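Local coordinates for phenylalanine--tRNA ligase beta subunit (Pyrococcus horikoshii, PDB 2CXI), which forms, with the alpha subunit, the enzyme that uses ATP to attach phenylalanine to tRNA(Phe), this N-terminal fragment including the amino acid-editing domain, at residues H183-G186 with R187-G190; N217-F220 with T221-T225; V266-K269 with D270-I273. One frame throughout, in Å; residues are numbered along the deposited sequence.

Contact 1. Residues H183-G186 with R187-G190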
loop_
_atom_site.group_PDB
_atom_site.type_symbol
_atom_site.label_atom_id
_atom_site.label_comp_id
_atom_site.label_asym_id
_atom_site.label_seq_id
_atom_site.Cartn_x
_atom_site.Cartn_y
_atom_site.Cartn_z
ATOM N N HIS A 183 -2.837 2.237 37.836
ATOM C CA HIS A 183 -1.929 1.107 37.655
ATOM C C HIS A 183 -0.704 1.264 38.553
ATOM O O HIS A 183 -0.151 2.356 38.680
ATOM C CB HIS A 183 -1.478 0.990 36.186
ATOM C CG HIS A 183 -0.970 -0.363 35.842
ATOM N ND1 HIS A 183 0.259 -0.819 36.256
ATOM C CD2 HIS A 183 -1.548 -1.387 35.172
ATOM C CE1 HIS A 183 0.424 -2.065 35.849
ATOM N NE2 HIS A 183 -0.656 -2.434 35.186
ATOM N N GLU A 184 -0.265 0.183 39.167
ATOM C CA GLU A 184 0.941 0.272 40.018
ATOM C C GLU A 184 2.192 0.816 39.274
ATOM O O GLU A 184 2.995 1.549 39.859
ATOM C CB GLU A 184 1.247 -1.063 40.682
ATOM C CG GLU A 184 1.846 -2.089 39.737
ATOM C CD GLU A 184 2.030 -3.441 40.384
ATOM O OE1 GLU A 184 2.228 -4.431 39.634
ATOM O OE2 GLU A 184 1.965 -3.508 41.643
ATOM N N LYS A 185 2.339 0.500 37.980
ATOM C CA LYS A 185 3.485 1.005 37.203
ATOM C C LYS A 185 3.228 2.449 36.778
ATOM O O LYS A 185 4.155 3.218 36.499
ATOM C CB LYS A 185 3.743 0.104 35.981
ATOM C CG LYS A 185 4.229 -1.293 36.324
ATOM C CD LYS A 185 5.553 -1.248 37.063
ATOM C CE LYS A 185 5.984 -2.653 37.444
ATOM N NZ LYS A 185 6.681 -2.657 38.751
ATOM N N GLY A 186 1.953 2.819 36.744
ATOM C CA GLY A 186 1.559 4.201 36.545
ATOM C C GLY A 186 1.957 5.099 37.707
ATOM O O GLY A 186 2.423 6.230 37.500
ATOM N N ARG A 187 1.755 4.608 38.936
ATOM C CA ARG A 187 2.133 5.343 40.145
ATOM C C ARG A 187 3.662 5.414 40.232
ATOM O O ARG A 187 4.238 6.469 40.527
ATOM C CB ARG A 187 1.588 4.640 41.401
ATOM C CG ARG A 187 0.056 4.638 41.535
ATOM C CD ARG A 187 -0.489 3.976 42.836
ATOM N NE ARG A 187 -1.599 3.066 42.513
ATOM C CZ ARG A 187 -1.606 1.733 42.700
ATOM N NH1 ARG A 187 -0.570 1.097 43.254
ATOM N NH2 ARG A 187 -2.680 1.026 42.349
ATOM N N GLU A 188 4.300 4.283 39.958
ATOM C CA GLU A 188 5.745 4.150 40.059
ATOM C C GLU A 188 6.512 5.005 39.057
ATOM O O GLU A 188 7.479 5.658 39.446
ATOM C CB GLU A 188 6.151 2.674 39.979
ATOM C CG GLU A 188 7.615 2.410 40.332
ATOM C CD GLU A 188 8.004 0.951 40.225
ATOM O OE1 GLU A 188 7.116 0.099 40.063
ATOM O OE2 GLU A 188 9.214 0.662 40.302
ATOM N N TYR A 189 6.058 5.035 37.794
ATOM C CA TYR A 189 6.800 5.658 36.708
ATOM C C TYR A 189 6.151 6.870 36.053
ATOM O O TYR A 189 6.781 7.556 35.230
ATOM C CB TYR A 189 7.095 4.610 35.629
ATOM C CG TYR A 189 8.016 3.519 36.098
ATOM C CD1 TYR A 189 9.376 3.794 36.336
ATOM C CD2 TYR A 189 7.552 2.214 36.293
ATOM C CE1 TYR A 189 10.250 2.796 36.756
ATOM C CE2 TYR A 189 8.438 1.200 36.746
ATOM C CZ TYR A 189 9.775 1.514 36.952
ATOM O OH TYR A 189 10.675 0.552 37.357
ATOM N N GLY A 190 4.910 7.162 36.428
ATOM C CA GLY A 190 4.154 8.249 35.789
ATOM C C GLY A 190 4.743 9.635 35.779
ATOM O O GLY A 190 4.453 10.439 34.876
#
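Lys185 and Glu188 form a salt bridge on the surface of this short helix. Their side chains run side by side in the same direction, and NZ of Lys185 meets OE1 of Glu188 at 3.1 Å, on the syn side of the carboxylate and 19° out of its plane. Apolar contact comes from the same lysine: with CG beside the backbone N (chi1 -67°) and the chain bent at chi2, its CD reaches the edge of the Tyr189 ring, 3.8 Å from CE2. A lysine suits this place because its methylenes can line a ring while its ammonium seeks a carboxylate. With an alanine in place of Lys185, Glu188 is likely to lose its charged mate and the edge of the Tyr189 ring part of its aliphatic cover. Arg187 packs differently, laying one guanidinium face over CA of Glu184, with NH1 3.8 Å from CB of that residue.

Backbone bonds wind the helix: Arg187 N to His183 O (3.0 Å), Glu188 N to Glu184 O (3.0 Å), Tyr189 N to Lys185 O (2.9 Å), and a weak one from Gly190 N to Gly186 O. At the start, ND1 of His183 accepts Lys185 N at 3.0 Å, nearly in the ring plane, while NE2 bonds to Leu168 O. Both ring nitrogens are used, and a buried histidine serves as the N-cap of helix 184-189 in the B3/4 editing domain.

Contact 2. Residues N217-F220 with T221-T225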
loop_
_atom_site.group_PDB
_atom_site.type_symbol
_atom_site.label_atom_id
_atom_site.label_comp_id
_atom_site.label_asym_id
_atom_site.label_seq_id
_atom_site.Cartn_x
_atom_site.Cartn_y
_atom_site.Cartn_z
ATOM N N ASN A 217 2.997 -2.248 29.319
ATOM C CA ASN A 217 2.498 -2.897 28.127
ATOM C C ASN A 217 0.989 -3.192 28.207
ATOM O O ASN A 217 0.363 -3.113 29.292
ATOM C CB ASN A 217 3.323 -4.183 27.801
ATOM C CG ASN A 217 3.401 -5.172 28.970
ATOM O OD1 ASN A 217 3.376 -4.785 30.155
ATOM N ND2 ASN A 217 3.555 -6.452 28.644
ATOM N N SER A 218 0.402 -3.557 27.075
ATOM C CA SER A 218 -1.008 -3.873 27.082
ATOM C C SER A 218 -1.296 -5.315 27.547
ATOM O O SER A 218 -0.441 -6.229 27.459
ATOM C CB SER A 218 -1.596 -3.639 25.712
ATOM O OG SER A 218 -1.197 -4.690 24.886
ATOM N N GLU A 219 -2.511 -5.503 28.055
ATOM C CA GLU A 219 -3.012 -6.836 28.433
ATOM C C GLU A 219 -3.238 -7.768 27.208
ATOM O O GLU A 219 -2.965 -8.975 27.267
ATOM C CB GLU A 219 -4.327 -6.677 29.227
ATOM C CG GLU A 219 -4.986 -8.004 29.601
ATOM C CD GLU A 219 -4.214 -8.826 30.636
ATOM O OE1 GLU A 219 -3.207 -8.399 31.236
ATOM O OE2 GLU A 219 -4.636 -9.955 30.870
ATOM N N PHE A 220 -3.728 -7.213 26.112
ATOM C CA PHE A 220 -4.204 -8.045 25.004
ATOM C C PHE A 220 -3.441 -7.965 23.696
ATOM O O PHE A 220 -3.608 -8.840 22.831
ATOM C CB PHE A 220 -5.647 -7.687 24.696
ATOM C CG PHE A 220 -6.588 -7.949 25.848
ATOM C CD1 PHE A 220 -6.954 -9.250 26.178
ATOM C CD2 PHE A 220 -7.101 -6.877 26.608
ATOM C CE1 PHE A 220 -7.831 -9.502 27.261
ATOM C CE2 PHE A 220 -7.979 -7.118 27.691
ATOM C CZ PHE A 220 -8.344 -8.431 28.001
ATOM N N THR A 221 -2.621 -6.933 23.541
ATOM C CA THR A 221 -1.921 -6.756 22.261
ATOM C C THR A 221 -0.463 -7.176 22.307
ATOM O O THR A 221 0.338 -6.564 23.046
ATOM C CB THR A 221 -2.026 -5.291 21.811
ATOM O OG1 THR A 221 -3.404 -4.977 21.626
ATOM C CG2 THR A 221 -1.425 -5.117 20.376
ATOM N N GLY A 222 -0.125 -8.172 21.479
ATOM C CA GLY A 222 1.252 -8.628 21.289
ATOM C C GLY A 222 1.904 -9.320 22.472
ATOM O O GLY A 222 3.140 -9.259 22.639
ATOM N N ARG A 223 1.109 -10.001 23.304
ATOM C CA ARG A 223 1.686 -10.718 24.463
ATOM C C ARG A 223 2.661 -11.826 24.090
ATOM O O ARG A 223 2.398 -12.627 23.189
ATOM C CB ARG A 223 0.565 -11.257 25.361
ATOM C CG ARG A 223 -0.243 -10.122 25.967
ATOM C CD ARG A 223 0.434 -9.436 27.154
ATOM N NE ARG A 223 0.801 -10.352 28.243
ATOM C CZ ARG A 223 -0.051 -10.839 29.137
ATOM N NH1 ARG A 223 -1.335 -10.533 29.084
ATOM N NH2 ARG A 223 0.392 -11.640 30.097
ATOM N N VAL A 224 3.826 -11.829 24.733
ATOM C CA VAL A 224 4.831 -12.871 24.543
ATOM C C VAL A 224 4.551 -14.060 25.482
ATOM O O VAL A 224 4.374 -13.897 26.686
ATOM C CB VAL A 224 6.276 -12.361 24.830
ATOM C CG1 VAL A 224 7.313 -13.448 24.555
ATOM C CG2 VAL A 224 6.615 -11.103 23.992
ATOM N N THR A 225 4.530 -15.254 24.911
ATOM C CA THR A 225 4.374 -16.484 25.708
ATOM C C THR A 225 5.499 -17.438 25.307
ATOM O O THR A 225 6.290 -17.125 24.408
ATOM C CB THR A 225 2.983 -17.163 25.453
ATOM O OG1 THR A 225 2.962 -17.709 24.134
ATOM C CG2 THR A 225 1.786 -16.155 25.486
HETATM O O HOH W 1 1.584 -6.495 25.392
HETATM O O HOH W 2 -1.689 -10.740 22.788
HETATM O O HOH W 3 -2.423 -8.966 19.576
#
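Ser218 sets its hydroxyl between its backbone N and carbonyl carbon (chi1 76°), where it faces Thr221, while Arg223 bends at chi2 (-78°) and again at chi3, curling its guanidinium back to Glu219. The serine closes a tight turn with type I backbone angles, Ser218 to Thr221, and the arginine braces it from beyond, in the irregular connection between strands 216-217 and 231-237 of the B3/4 domain. The closing bond ends on a side chain: Thr221 N donates to Ser218 OG at 3.0 Å. Serine fits because its short hydroxyl stays near the backbone, and this buried OG also has weak hydrogen bonds with Val209 O and Leu210 O. Water 1 ties the backbone together by donating to both Ser218 O and Thr221 O.

Arg223 adds a second, straighter link. Its NH1 donates to Glu219 O at 2.9 Å (158° at the hydrogen), the oxygen lying in the guanidinium plane and the donor on a carbonyl lone pair. The Glu219 carboxylate, 3.6 Å from OE1 to the same NH1, sits well out of that plane, so only the charges attract; OE1 is bonded to Gly169 N and OE2 pairs with Lys171. The Glu219 CG methylene lies under a face of the Phe220 ring. Gly222, at positive phi, suits the bend that leads into Arg223. Water 2 joins the two segments, 2.7 Å from Phe220 O and 2.9 Å from Arg223 N.

Contact 3. Residues V266-K269 with D270-I273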
loop_
_atom_site.group_PDB
_atom_site.type_symbol
_atom_site.label_atom_id
_atom_site.label_comp_id
_atom_site.label_asym_id
_atom_site.label_seq_id
_atom_site.Cartn_x
_atom_site.Cartn_y
_atom_site.Cartn_z
ATOM N N VAL A 266 13.320 2.884 10.666
ATOM C CA VAL A 266 12.732 3.713 11.671
ATOM C C VAL A 266 12.753 5.145 11.127
ATOM O O VAL A 266 13.833 5.713 10.937
ATOM C CB VAL A 266 13.464 3.668 13.020
ATOM C CG1 VAL A 266 12.633 4.395 14.110
ATOM C CG2 VAL A 266 13.782 2.206 13.447
ATOM N N VAL A 267 11.561 5.692 10.941
ATOM C CA VAL A 267 11.332 6.988 10.266
ATOM C C VAL A 267 11.020 8.101 11.269
ATOM O O VAL A 267 9.977 8.115 11.991
ATOM C CB VAL A 267 10.254 6.840 9.123
ATOM C CG1 VAL A 267 10.111 8.171 8.274
ATOM C CG2 VAL A 267 10.612 5.730 8.217
ATOM N N TYR A 268 11.947 9.038 11.337
ATOM C CA TYR A 268 11.784 10.246 12.102
ATOM C C TYR A 268 11.416 11.379 11.133
ATOM O O TYR A 268 11.451 11.182 9.940
ATOM C CB TYR A 268 13.089 10.575 12.824
ATOM C CG TYR A 268 13.417 9.674 14.016
ATOM C CD1 TYR A 268 13.848 8.355 13.820
ATOM C CD2 TYR A 268 13.270 10.147 15.333
ATOM C CE1 TYR A 268 14.178 7.516 14.938
ATOM C CE2 TYR A 268 13.566 9.313 16.446
ATOM C CZ TYR A 268 14.012 8.022 16.225
ATOM O OH TYR A 268 14.329 7.238 17.307
ATOM N N LYS A 269 11.049 12.547 11.634
ATOM C CA LYS A 269 10.694 13.648 10.735
ATOM C C LYS A 269 11.858 13.999 9.802
ATOM O O LYS A 269 11.652 14.046 8.597
ATOM C CB LYS A 269 10.176 14.880 11.488
ATOM C CG LYS A 269 9.745 16.053 10.589
ATOM C CD LYS A 269 8.553 15.664 9.685
ATOM C CE LYS A 269 8.120 16.824 8.770
ATOM N NZ LYS A 269 7.708 18.022 9.588
ATOM N N ASP A 270 13.073 14.150 10.346
ATOM C CA ASP A 270 14.204 14.681 9.583
ATOM C C ASP A 270 15.204 13.644 9.139
ATOM O O ASP A 270 16.231 14.004 8.555
ATOM C CB ASP A 270 15.033 15.637 10.419
ATOM C CG ASP A 270 14.262 16.831 10.900
ATOM O OD1 ASP A 270 13.300 17.263 10.220
ATOM O OD2 ASP A 270 14.594 17.411 11.954
ATOM N N PHE A 271 14.971 12.377 9.469
ATOM C CA PHE A 271 15.943 11.362 9.103
ATOM C C PHE A 271 15.323 10.004 9.287
ATOM O O PHE A 271 14.296 9.851 9.942
ATOM C CB PHE A 271 17.232 11.489 9.951
ATOM C CG PHE A 271 17.066 11.101 11.402
ATOM C CD1 PHE A 271 16.649 12.041 12.347
ATOM C CD2 PHE A 271 17.339 9.802 11.831
ATOM C CE1 PHE A 271 16.488 11.678 13.676
ATOM C CE2 PHE A 271 17.175 9.445 13.179
ATOM C CZ PHE A 271 16.759 10.380 14.077
ATOM N N GLU A 272 15.989 9.015 8.736
ATOM C CA GLU A 272 15.535 7.653 8.855
ATOM C C GLU A 272 16.760 6.844 9.299
ATOM O O GLU A 272 17.899 7.209 8.969
ATOM C CB GLU A 272 15.047 7.242 7.473
ATOM C CG GLU A 272 14.747 5.774 7.283
ATOM C CD GLU A 272 14.549 5.455 5.805
ATOM O OE1 GLU A 272 13.800 6.194 5.146
ATOM O OE2 GLU A 272 15.153 4.475 5.313
ATOM N N ILE A 273 16.550 5.737 10.009
ATOM C CA ILE A 273 17.687 4.869 10.406
ATOM C C ILE A 273 17.311 3.418 10.384
ATOM O O ILE A 273 16.186 3.078 10.684
ATOM C CB ILE A 273 18.214 5.187 11.870
ATOM C CG1 ILE A 273 17.050 5.155 12.887
ATOM C CG2 ILE A 273 19.009 6.487 11.904
ATOM C CD1 ILE A 273 17.439 5.269 14.340
#
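Tyr268 and Phe271 stack their rings across the end of a beta hairpin, offset and nearly parallel: the centroids are 4.4 Å apart and the planes 12° from each other. CZ of Phe271 comes over one face of the tyrosine ring, 3.4 Å from its CG, while CB of Tyr268 lies above the phenylalanine ring in a CH-pi contact, 3.8 Å from the centroid. Phe271 can reach there because its CG stands between the backbone N and the carbonyl carbon (chi1 70°), which swings the ring back toward Tyr268. Two aromatic residues suit these places, since broad flat faces can cover each other across so short a turn.

Next to the stack, Ile273 CD1 approaches Tyr268 CE1 at 4.0 Å, and its CG1 packs on Val266 CB at 3.9 Å. Branched aliphatic residues are at home in strands, and these two sit on one face of the sheet; Val267 and Glu272 share the other.

The backbone fixes this register. Val266 and Ile273 are an antiparallel hydrogen-bonded pair, each N 2.9 Å from the other's O, and Tyr268 N donates to Phe271 O at 2.9 Å. Lys269 and Asp270, exposed and polar, form the two central residues of the turn.

Farther out, Glu272 makes a salt bridge to Arg265 and Tyr268 OH bonds to Gly104 O. The hairpin joins strands 260-267 and 272-275; Val267 is hydrogen-bonded to strand 84-93, Val266 packs on Val93 and Tyr106, and Ile273 touches Val105 of strand 103-110.

In the fold
The three contacts follow one another along the chain without interleaving. Contacts 1 and 2 lie on the same side of the molecule, centres about 18 Å apart and nearest atoms about 6 Å. Loop residue Leu168 links them: it bonds to His183 of one and to Asn217 of the other, while Ile216, just before contact 2, packs against helix 184-189. Contact 2 begins at strand 216-217 of the same mixed sheet to which strands 260-267 and 272-275, the hairpin of contact 3, belong; the centre of contact 3 is about 30 Å from contact 1 and 27 Å from contact 2. All three shape the periphery of the editing-domain part of the subunit rather than its predicted magnesium site.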